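Local coordinates for glycosyl hydrolases family 2, sugar binding domain protein (Bacteroides uniformis str. 3978 T3 ii, PDB 6D1P), which is a gut-bacterial beta-glucuronidase of glycoside hydrolase family 2 and probably hydrolyses O-glycosidic bonds to glucuronic acid, at residues A[90-95]-A[188-193]; A[134-139]-A[411-416]; A[661-666]-A[692-697]. All blocks are in the same frame, centred on the assembly; numbering follows the deposited sequence.

Contact 1 of 3, residues A[90-95]-A[188-193]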
loop_
_atom_site.group_PDB
_atom_site.type_symbol
_atom_site.label_atom_id
_atom_site.label_comp_id
_atom_site.label_asym_id
_atom_site.label_seq_id
_atom_site.Cartn_x
_atom_site.Cartn_y
_atom_site.Cartn_z
ATOM N N GLY A 90 -6.171 8.967 0.848
ATOM C CA GLY A 90 -7.263 8.019 0.971
ATOM C C GLY A 90 -8.553 8.800 1.039
ATOM O O GLY A 90 -8.545 10.006 1.300
ATOM N N TRP A 91 -9.667 8.107 0.796
ATOM C CA TRP A 91 -10.959 8.767 0.640
ATOM C C TRP A 91 -12.027 8.138 1.521
ATOM O O TRP A 91 -12.085 6.916 1.663
ATOM C CB TRP A 91 -11.443 8.695 -0.816
ATOM C CG TRP A 91 -10.850 9.693 -1.790
ATOM C CD1 TRP A 91 -9.738 9.524 -2.574
ATOM C CD2 TRP A 91 -11.375 10.983 -2.119
ATOM N NE1 TRP A 91 -9.537 10.634 -3.362
ATOM C CE2 TRP A 91 -10.526 11.546 -3.096
ATOM C CE3 TRP A 91 -12.479 11.723 -1.678
ATOM C CZ2 TRP A 91 -10.744 12.811 -3.628
ATOM C CZ3 TRP A 91 -12.692 12.980 -2.212
ATOM C CH2 TRP A 91 -11.833 13.507 -3.179
ATOM N N TYR A 92 -12.914 8.969 2.056
ATOM C CA TYR A 92 -14.115 8.507 2.743
ATOM C C TYR A 92 -15.357 9.034 2.030
ATOM O O TYR A 92 -15.327 10.115 1.438
ATOM C CB TYR A 92 -14.157 8.979 4.191
ATOM C CG TYR A 92 -13.010 8.545 5.057
ATOM C CD1 TYR A 92 -11.815 9.258 5.083
ATOM C CD2 TYR A 92 -13.146 7.463 5.909
ATOM C CE1 TYR A 92 -10.773 8.878 5.922
ATOM C CE2 TYR A 92 -12.123 7.080 6.740
ATOM C CZ TYR A 92 -10.932 7.786 6.741
ATOM O OH TYR A 92 -9.914 7.379 7.577
ATOM N N ARG A 93 -16.461 8.282 2.105
ATOM C CA ARG A 93 -17.716 8.753 1.530
ATOM C C ARG A 93 -18.896 8.139 2.262
ATOM O O ARG A 93 -18.815 7.016 2.774
ATOM C CB ARG A 93 -17.820 8.435 0.038
ATOM C CG ARG A 93 -17.833 6.958 -0.289
ATOM C CD ARG A 93 -17.859 6.736 -1.811
ATOM N NE ARG A 93 -18.006 5.324 -2.145
ATOM C CZ ARG A 93 -17.786 4.799 -3.347
ATOM N NH1 ARG A 93 -17.403 5.560 -4.370
ATOM N NH2 ARG A 93 -17.941 3.500 -3.518
ATOM N N THR A 94 -19.995 8.893 2.308
ATOM C CA THR A 94 -21.222 8.426 2.945
ATOM C C THR A 94 -22.406 9.270 2.479
ATOM O O THR A 94 -22.261 10.225 1.712
ATOM C CB THR A 94 -21.135 8.468 4.471
ATOM O OG1 THR A 94 -22.281 7.812 4.995
ATOM C CG2 THR A 94 -21.161 9.916 4.975
ATOM N N MET A 95 -23.581 8.919 3.002
ATOM C CA MET A 95 -24.854 9.562 2.700
ATOM C C MET A 95 -25.429 10.128 3.991
ATOM O O MET A 95 -25.536 9.401 4.985
ATOM C CB MET A 95 -25.834 8.541 2.100
ATOM C CG MET A 95 -26.370 8.911 0.751
ATOM S SD MET A 95 -25.096 8.883 -0.500
ATOM C CE MET A 95 -25.231 7.163 -1.031
ATOM N N GLY A 188 -2.680 9.028 9.442
ATOM C CA GLY A 188 -3.618 9.487 8.431
ATOM C C GLY A 188 -5.040 9.057 8.747
ATOM O O GLY A 188 -5.268 8.021 9.375
ATOM N N GLY A 189 -6.002 9.875 8.305
ATOM C CA GLY A 189 -7.408 9.515 8.294
ATOM C C GLY A 189 -8.231 10.325 9.286
ATOM O O GLY A 189 -7.748 11.256 9.934
ATOM N N LEU A 190 -9.510 9.945 9.388
ATOM C CA LEU A 190 -10.478 10.608 10.268
ATOM C C LEU A 190 -10.457 9.907 11.624
ATOM O O LEU A 190 -11.384 9.208 12.044
ATOM C CB LEU A 190 -11.865 10.601 9.632
ATOM C CG LEU A 190 -11.920 11.323 8.273
ATOM C CD1 LEU A 190 -13.172 10.960 7.497
ATOM C CD2 LEU A 190 -11.810 12.849 8.444
ATOM N N TYR A 191 -9.337 10.082 12.301
ATOM C CA TYR A 191 -9.083 9.336 13.515
ATOM C C TYR A 191 -9.656 10.008 14.745
ATOM O O TYR A 191 -9.554 9.453 15.842
ATOM C CB TYR A 191 -7.583 9.088 13.676
ATOM C CG TYR A 191 -6.663 10.269 13.384
ATOM C CD1 TYR A 191 -6.654 11.399 14.205
ATOM C CD2 TYR A 191 -5.753 10.221 12.323
ATOM C CE1 TYR A 191 -5.792 12.462 13.958
ATOM C CE2 TYR A 191 -4.889 11.260 12.074
ATOM C CZ TYR A 191 -4.910 12.389 12.890
ATOM O OH TYR A 191 -4.045 13.436 12.643
ATOM N N ARG A 192 -10.264 11.179 14.596
ATOM C CA ARG A 192 -11.079 11.759 15.651
ATOM C C ARG A 192 -12.466 12.006 15.090
ATOM O O ARG A 192 -12.648 12.122 13.874
ATOM C CB ARG A 192 -10.515 13.072 16.209
ATOM C CG ARG A 192 -9.216 12.921 16.901
ATOM C CD ARG A 192 -8.827 14.237 17.531
ATOM N NE ARG A 192 -7.424 14.229 17.908
ATOM C CZ ARG A 192 -6.676 15.316 18.002
ATOM N NH1 ARG A 192 -7.213 16.498 17.750
ATOM N NH2 ARG A 192 -5.395 15.227 18.344
ATOM N N TYR A 193 -13.423 12.110 16.009
ATOM C CA TYR A 193 -14.828 12.184 15.651
ATOM C C TYR A 193 -15.115 13.309 14.669
ATOM O O TYR A 193 -14.552 14.410 14.755
ATOM C CB TYR A 193 -15.672 12.379 16.907
ATOM C CG TYR A 193 -15.663 11.165 17.807
ATOM C CD1 TYR A 193 -16.132 9.934 17.346
ATOM C CD2 TYR A 193 -15.190 11.247 19.118
ATOM C CE1 TYR A 193 -16.122 8.823 18.157
ATOM C CE2 TYR A 193 -15.189 10.148 19.937
ATOM C CZ TYR A 193 -15.648 8.933 19.455
ATOM O OH TYR A 193 -15.631 7.816 20.268
#

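Contact 2 of 3, residues A[134-139]-A[411-416]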
loop_
_atom_site.group_PDB
_atom_site.type_symbol
_atom_site.label_atom_id
_atom_site.label_comp_id
_atom_site.label_asym_id
_atom_site.label_seq_id
_atom_site.Cartn_x
_atom_site.Cartn_y
_atom_site.Cartn_z
ATOM N N TYR A 134 -4.004 17.909 14.021
ATOM C CA TYR A 134 -4.232 17.822 15.460
ATOM C C TYR A 134 -5.098 18.921 16.043
ATOM O O TYR A 134 -5.429 18.838 17.227
ATOM C CB TYR A 134 -2.883 17.796 16.195
ATOM C CG TYR A 134 -1.985 16.757 15.607
ATOM C CD1 TYR A 134 -2.106 15.424 15.995
ATOM C CD2 TYR A 134 -1.071 17.082 14.605
ATOM C CE1 TYR A 134 -1.322 14.435 15.414
ATOM C CE2 TYR A 134 -0.278 16.100 14.024
ATOM C CZ TYR A 134 -0.413 14.778 14.431
ATOM O OH TYR A 134 0.368 13.788 13.870
ATOM N N ASP A 135 -5.473 19.940 15.281
ATOM C CA ASP A 135 -6.367 20.983 15.756
ATOM C C ASP A 135 -7.767 20.771 15.178
ATOM O O ASP A 135 -7.962 20.017 14.219
ATOM C CB ASP A 135 -5.830 22.369 15.374
ATOM C CG ASP A 135 -5.512 22.493 13.881
ATOM O OD1 ASP A 135 -5.301 21.451 13.214
ATOM O OD2 ASP A 135 -5.469 23.637 13.375
ATOM N N GLU A 136 -8.742 21.448 15.775
ATOM C CA GLU A 136 -10.128 21.325 15.352
ATOM C C GLU A 136 -10.452 22.380 14.315
ATOM O O GLU A 136 -9.900 23.484 14.328
ATOM C CB GLU A 136 -11.087 21.484 16.526
ATOM C CG GLU A 136 -10.758 20.617 17.700
ATOM C CD GLU A 136 -11.798 20.718 18.785
ATOM O OE1 GLU A 136 -12.373 21.811 18.955
ATOM O OE2 GLU A 136 -12.049 19.699 19.451
ATOM N N TRP A 137 -11.386 22.038 13.433
ATOM C CA TRP A 137 -11.771 22.915 12.336
ATOM C C TRP A 137 -13.129 22.437 11.851
ATOM O O TRP A 137 -13.589 21.356 12.220
ATOM C CB TRP A 137 -10.709 22.901 11.226
ATOM C CG TRP A 137 -10.404 21.493 10.734
ATOM C CD1 TRP A 137 -9.651 20.541 11.362
ATOM C CD2 TRP A 137 -10.846 20.906 9.505
ATOM N NE1 TRP A 137 -9.608 19.396 10.608
ATOM C CE2 TRP A 137 -10.337 19.590 9.463
ATOM C CE3 TRP A 137 -11.632 21.358 8.445
ATOM C CZ2 TRP A 137 -10.595 18.722 8.405
ATOM C CZ3 TRP A 137 -11.887 20.487 7.384
ATOM C CH2 TRP A 137 -11.376 19.182 7.382
ATOM N N LYS A 138 -13.774 23.250 11.019
ATOM C CA LYS A 138 -15.095 22.898 10.520
ATOM C C LYS A 138 -15.222 23.266 9.045
ATOM O O LYS A 138 -14.420 24.017 8.490
ATOM C CB LYS A 138 -16.202 23.569 11.342
ATOM C CG LYS A 138 -16.235 25.091 11.246
ATOM C CD LYS A 138 -17.382 25.650 12.082
ATOM C CE LYS A 138 -17.295 27.149 12.196
ATOM N NZ LYS A 138 -17.179 27.759 10.839
ATOM N N ALA A 139 -16.260 22.720 8.416
ATOM C CA ALA A 139 -16.613 23.019 7.033
ATOM C C ALA A 139 -18.095 23.354 6.989
ATOM O O ALA A 139 -18.930 22.537 7.397
ATOM C CB ALA A 139 -16.299 21.838 6.106
ATOM N N ILE A 411 -4.441 27.337 21.483
ATOM C CA ILE A 411 -4.723 28.231 22.597
ATOM C C ILE A 411 -6.191 28.628 22.601
ATOM O O ILE A 411 -6.870 28.539 23.625
ATOM C CB ILE A 411 -3.804 29.459 22.525
ATOM C CG1 ILE A 411 -2.374 29.063 22.900
ATOM C CG2 ILE A 411 -4.339 30.566 23.415
ATOM C CD1 ILE A 411 -1.365 30.112 22.541
ATOM N N GLU A 412 -6.712 29.053 21.454
ATOM C CA GLU A 412 -8.102 29.491 21.425
ATOM C C GLU A 412 -9.067 28.356 21.747
ATOM O O GLU A 412 -10.092 28.586 22.396
ATOM C CB GLU A 412 -8.429 30.113 20.069
ATOM C CG GLU A 412 -8.014 31.584 19.997
ATOM C CD GLU A 412 -8.255 32.203 18.638
ATOM O OE1 GLU A 412 -8.656 31.462 17.703
ATOM O OE2 GLU A 412 -8.028 33.425 18.502
ATOM N N GLN A 413 -8.744 27.127 21.331
ATOM C CA GLN A 413 -9.651 26.002 21.499
ATOM C C GLN A 413 -9.570 25.359 22.877
ATOM O O GLN A 413 -10.530 24.703 23.289
ATOM C CB GLN A 413 -9.384 24.954 20.403
ATOM C CG GLN A 413 -9.968 25.361 19.037
ATOM C CD GLN A 413 -9.379 24.594 17.849
ATOM O OE1 GLN A 413 -8.895 23.474 17.985
ATOM N NE2 GLN A 413 -9.426 25.207 16.682
ATOM N N HIS A 414 -8.465 25.525 23.606
ATOM C CA HIS A 414 -8.303 24.879 24.904
ATOM C C HIS A 414 -8.123 25.840 26.075
ATOM O O HIS A 414 -7.930 25.378 27.206
ATOM C CB HIS A 414 -7.108 23.917 24.866
ATOM C CG HIS A 414 -7.360 22.686 24.071
ATOM N ND1 HIS A 414 -6.398 21.720 23.864
ATOM C CD2 HIS A 414 -8.473 22.252 23.431
ATOM C CE1 HIS A 414 -6.908 20.747 23.130
ATOM N NE2 HIS A 414 -8.167 21.044 22.861
ATOM N N ARG A 415 -8.185 27.153 25.856
ATOM C CA ARG A 415 -7.850 28.074 26.940
ATOM C C ARG A 415 -8.820 28.019 28.113
ATOM O O ARG A 415 -8.450 28.430 29.213
ATOM C CB ARG A 415 -7.793 29.492 26.427
ATOM C CG ARG A 415 -9.080 29.978 25.849
ATOM C CD ARG A 415 -8.838 31.365 25.343
ATOM N NE ARG A 415 -9.756 31.795 24.306
ATOM C CZ ARG A 415 -9.465 32.779 23.466
ATOM N NH1 ARG A 415 -8.290 33.384 23.568
ATOM N NH2 ARG A 415 -10.321 33.150 22.524
ATOM N N ASN A 416 -10.046 27.537 27.921
ATOM C CA ASN A 416 -10.977 27.464 29.036
ATOM C C ASN A 416 -10.684 26.303 29.976
ATOM O O ASN A 416 -11.305 26.221 31.041
ATOM C CB ASN A 416 -12.422 27.348 28.529
ATOM C CG ASN A 416 -12.892 28.589 27.786
ATOM O OD1 ASN A 416 -12.208 29.612 27.749
ATOM N ND2 ASN A 416 -14.082 28.508 27.203
#

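Contact 3 of 3, residues A[661-666]-A[692-697]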
loop_
_atom_site.group_PDB
_atom_site.type_symbol
_atom_site.label_atom_id
_atom_site.label_comp_id
_atom_site.label_asym_id
_atom_site.label_seq_id
_atom_site.Cartn_x
_atom_site.Cartn_y
_atom_site.Cartn_z
ATOM N N GLN A 661 9.022 -14.063 56.404
ATOM C CA GLN A 661 10.385 -13.581 56.223
ATOM C C GLN A 661 10.636 -12.252 56.926
ATOM O O GLN A 661 11.742 -11.702 56.815
ATOM C CB GLN A 661 10.702 -13.457 54.730
ATOM C CG GLN A 661 10.531 -14.759 53.966
ATOM C CD GLN A 661 11.464 -15.865 54.445
ATOM O OE1 GLN A 661 11.016 -16.903 54.958
ATOM N NE2 GLN A 661 12.765 -15.665 54.251
ATOM N N GLY A 662 9.643 -11.722 57.645
ATOM C CA GLY A 662 9.815 -10.501 58.406
ATOM C C GLY A 662 8.883 -9.381 57.984
ATOM O O GLY A 662 8.586 -9.199 56.799
ATOM N N ARG A 663 8.401 -8.637 58.964
ATOM C CA ARG A 663 7.690 -7.393 58.719
ATOM C C ARG A 663 8.715 -6.272 58.557
ATOM O O ARG A 663 9.676 -6.185 59.328
ATOM C CB ARG A 663 6.741 -7.114 59.885
ATOM C CG ARG A 663 5.492 -6.339 59.561
ATOM C CD ARG A 663 4.371 -6.794 60.485
ATOM N NE ARG A 663 3.282 -5.825 60.568
ATOM C CZ ARG A 663 2.095 -6.084 61.117
ATOM N NH1 ARG A 663 1.843 -7.291 61.618
ATOM N NH2 ARG A 663 1.159 -5.140 61.156
ATOM N N LYS A 664 8.554 -5.452 57.519
ATOM C CA LYS A 664 9.494 -4.372 57.253
ATOM C C LYS A 664 8.740 -3.075 57.032
ATOM O O LYS A 664 7.578 -3.065 56.620
ATOM C CB LYS A 664 10.407 -4.664 56.066
ATOM C CG LYS A 664 11.385 -5.781 56.336
ATOM C CD LYS A 664 12.435 -5.902 55.247
ATOM C CE LYS A 664 13.378 -7.056 55.532
ATOM N NZ LYS A 664 14.451 -7.202 54.505
ATOM N N LYS A 665 9.401 -1.983 57.376
ATOM C CA LYS A 665 8.801 -0.664 57.317
ATOM C C LYS A 665 9.210 0.002 56.012
ATOM O O LYS A 665 10.337 -0.175 55.531
ATOM C CB LYS A 665 9.223 0.182 58.524
ATOM C CG LYS A 665 8.558 1.561 58.568
ATOM C CD LYS A 665 9.011 2.414 59.786
ATOM C CE LYS A 665 9.792 3.673 59.373
ATOM N NZ LYS A 665 11.246 3.419 59.108
ATOM N N ARG A 666 8.272 0.743 55.430
ATOM C CA ARG A 666 8.522 1.401 54.160
ATOM C C ARG A 666 9.350 2.668 54.378
ATOM O O ARG A 666 9.018 3.512 55.221
ATOM C CB ARG A 666 7.205 1.733 53.446
ATOM C CG ARG A 666 7.418 2.150 51.985
ATOM C CD ARG A 666 6.195 2.827 51.358
ATOM N NE ARG A 666 6.482 3.254 49.986
ATOM C CZ ARG A 666 7.085 4.399 49.659
ATOM N NH1 ARG A 666 7.465 5.257 50.604
ATOM N NH2 ARG A 666 7.314 4.683 48.389
ATOM N N THR A 692 1.767 -9.371 52.657
ATOM C CA THR A 692 0.672 -8.648 53.273
ATOM C C THR A 692 1.176 -7.282 53.719
ATOM O O THR A 692 2.211 -7.170 54.385
ATOM C CB THR A 692 0.078 -9.434 54.447
ATOM O OG1 THR A 692 -0.436 -10.681 53.962
ATOM C CG2 THR A 692 -1.050 -8.648 55.094
ATOM N N GLY A 693 0.466 -6.249 53.307
ATOM C CA GLY A 693 0.774 -4.894 53.692
ATOM C C GLY A 693 -0.302 -4.432 54.645
ATOM O O GLY A 693 -1.466 -4.837 54.536
ATOM N N TYR A 694 0.093 -3.595 55.590
ATOM C CA TYR A 694 -0.813 -3.101 56.606
ATOM C C TYR A 694 -0.891 -1.594 56.463
ATOM O O TYR A 694 0.144 -0.919 56.423
ATOM C CB TYR A 694 -0.328 -3.507 58.000
ATOM C CG TYR A 694 0.013 -4.982 58.108
ATOM C CD1 TYR A 694 -0.956 -5.916 58.498
ATOM C CD2 TYR A 694 1.300 -5.446 57.816
ATOM C CE1 TYR A 694 -0.652 -7.272 58.605
ATOM C CE2 TYR A 694 1.615 -6.799 57.919
ATOM C CZ TYR A 694 0.634 -7.711 58.316
ATOM O OH TYR A 694 0.945 -9.060 58.421
ATOM N N ASP A 695 -2.108 -1.078 56.327
ATOM C CA ASP A 695 -2.360 0.355 56.447
ATOM C C ASP A 695 -3.476 0.495 57.476
ATOM O O ASP A 695 -4.660 0.364 57.143
ATOM C CB ASP A 695 -2.727 0.998 55.109
ATOM C CG ASP A 695 -2.888 2.522 55.221
ATOM O OD1 ASP A 695 -2.030 3.165 55.871
ATOM O OD2 ASP A 695 -3.872 3.074 54.677
ATOM N N GLY A 696 -3.090 0.742 58.725
ATOM C CA GLY A 696 -4.045 0.746 59.811
ATOM C C GLY A 696 -4.754 -0.587 59.873
ATOM O O GLY A 696 -4.127 -1.612 60.156
ATOM N N LYS A 697 -6.050 -0.592 59.565
ATOM C CA LYS A 697 -6.831 -1.820 59.566
ATOM C C LYS A 697 -6.966 -2.461 58.186
ATOM O O LYS A 697 -7.459 -3.593 58.096
ATOM C CB LYS A 697 -8.214 -1.551 60.162
ATOM C CG LYS A 697 -8.205 -1.506 61.686
ATOM C CD LYS A 697 -9.345 -0.668 62.226
ATOM C CE LYS A 697 -9.223 0.788 61.800
ATOM N NZ LYS A 697 -10.523 1.269 61.250
#

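Contact 1 of 3, residues A[90-95]-A[188-193]
Tyr92 reaches from strand 89-96 to the turn at Gly189 and Leu190 within the beta-sandwich of the family 2 sugar-binding domain, tying that strand of one sheet to the loop leading into strand 194-199 of the other. The two side chains run alongside one another, pointing opposite ways, and Leu190 presents one methyl, CD1, over a face of the Tyr92 ring. That methyl lies 3.4 Å from the ring centroid and 19° off the ring normal, which makes the approach a CH-pi contact. With Tyr92 CG anti to the carbonyl carbon (chi1 -59°), the ring projects off the strand and its hydroxyl arrives at the loop backbone. There Leu190 N donates to Tyr92 OH, while His71 ND1 is hydrogen-bonded to the same oxygen, so two partners hold this buried hydroxyl. An inverse gamma turn is centred on Leu190, closed by a weak bond from Tyr191 N to Gly189 O. A phenylalanine at Tyr92 would probably leave Leu190 N and His71 ND1 without the oxygen they share. Gly189 lies at the edge of the ring, close to its plane, where a side chain would collide with the hydroxyl; its CA is 3.4 Å from Tyr92 OH.

Contact 2 of 3, residues A[134-139]-A[411-416]
The carboxamide of Gln413 meets the backbone of Glu136 through both of its polar atoms, with Glu136 N at OE1 and Glu136 O at NE2. Glu136 O sits 32° out of the Gln413 amide plane, so NE2 reaches it at a slant. Beside the contact, where strand 137-140 begins, the Trp137 ring has Asp135 O at its edge, in plane, and stacks with His130. Two hydrogen bonds carry the contact. Glu136 N donates to Gln413 OE1 at 3.0 Å with an angle of 156° at the hydrogen, and Gln413 NE2 returns a bond to Glu136 O, also at 3.0 Å but more bent, at 134°. The extended chain of Gln413, its CG anti to the carbonyl carbon, carries the amide away from helix 397-414 to the loop just before strand 137-140. Beside the first bond, Glu136 CB lies 3.3 Å from Gln413 OE1 and Glu136 CG 3.4 Å from that same oxygen, so the base of the glutamate side chain packs against the amide.

Further ties surround this pair. Gln367 NE2 also bonds Gln413 OE1, giving that oxygen two donors, and Asp135 OD2 bonds Asn409 ND2, a second link from this loop to the same helix. Asp135 OD1 is taken by His130 NE2. The contact therefore joins the sugar-binding domain to a helix of the TIM barrel domain.

Because one amide serves as acceptor for Glu136 N and donor to Glu136 O, its flip state is settled: turning it over would set oxygen against oxygen and nitrogen against nitrogen. The grip is on the backbone of Glu136 and uses neutral groups, so it is not expected to depend directly on the charge of the glutamate side chain.

Contact 3 of 3, residues A[661-666]-A[692-697]
Arg663 lays its guanidinium flat on the phenol ring of Tyr694, with the centres 3.4 Å apart and the planes only 11° from parallel. Arg663 CZ sits 16° off the ring normal, which places the positive group over the face as a stacked cation-pi pair. The overlap is spread over the whole guanidinium: Arg663 NH2 lies 3.3 Å from Tyr694 CG, while Arg663 NE lies over Tyr694 CE2 and Arg663 NH1 near Tyr694 CZ. No hydrogen bond crosses between the segments, so face-to-face packing and the cation-pi attraction carry the contact.

The torsions explain how the two groups meet. Arg663 sets CG anti to its own backbone N (chi1 -150°) and bends at its second torsion, which brings the guanidinium across to the ring, while Tyr694 CB points toward the arginine's strand. The arginine chain comes in roughly perpendicular to the tyrosine side chain, although their flat ends are nearly parallel.

Acidic residues of the intervening strand 651-656 form the next shell. Glu651 OE1 makes a long, weak ion pair with Arg663 NE, and Glu653 OE2 a weak hydrogen bond with Tyr694 OH. Their negative charge would be expected to favour a cation here. Arg663 is exposed and Tyr694 partly so, which makes this a surface contact lying on one face of the sheet.

In the immunoglobulin-like DUF4982 domain, strands 659-665 and 685-695 both run antiparallel to strand 651-656, which separates them; hence the 8.9 Å between Arg663 CA and Gly693 CA. Lys664 turns to the other side of the sheet, where it makes a cation-pi contact with Trp678 of strand 677-680, and beyond the strand end Arg666 does likewise with Tyr616 of helix 609-617.

In the fold
From the N terminus, contact 1 opens on strand 89-96 of the sugar-binding domain, and contact 2 opens next, at 134-139. Contact 1 then closes at 188-193, shutting a loop within that domain, before contact 2 closes at 411-416 on a TIM barrel helix. The two therefore cross along the chain. They also touch in space: Arg192 NH1 lies 3.0 Å from Tyr134 O, a probable hydrogen bond, although the contact centres are 19 Å apart. Contact 3 follows in series and closes a short loop inside the DUF4982 domain. It lies across the chain's centre from both others, its nearest atoms about 34 Å from contact 1 and about 33 Å from contact 2.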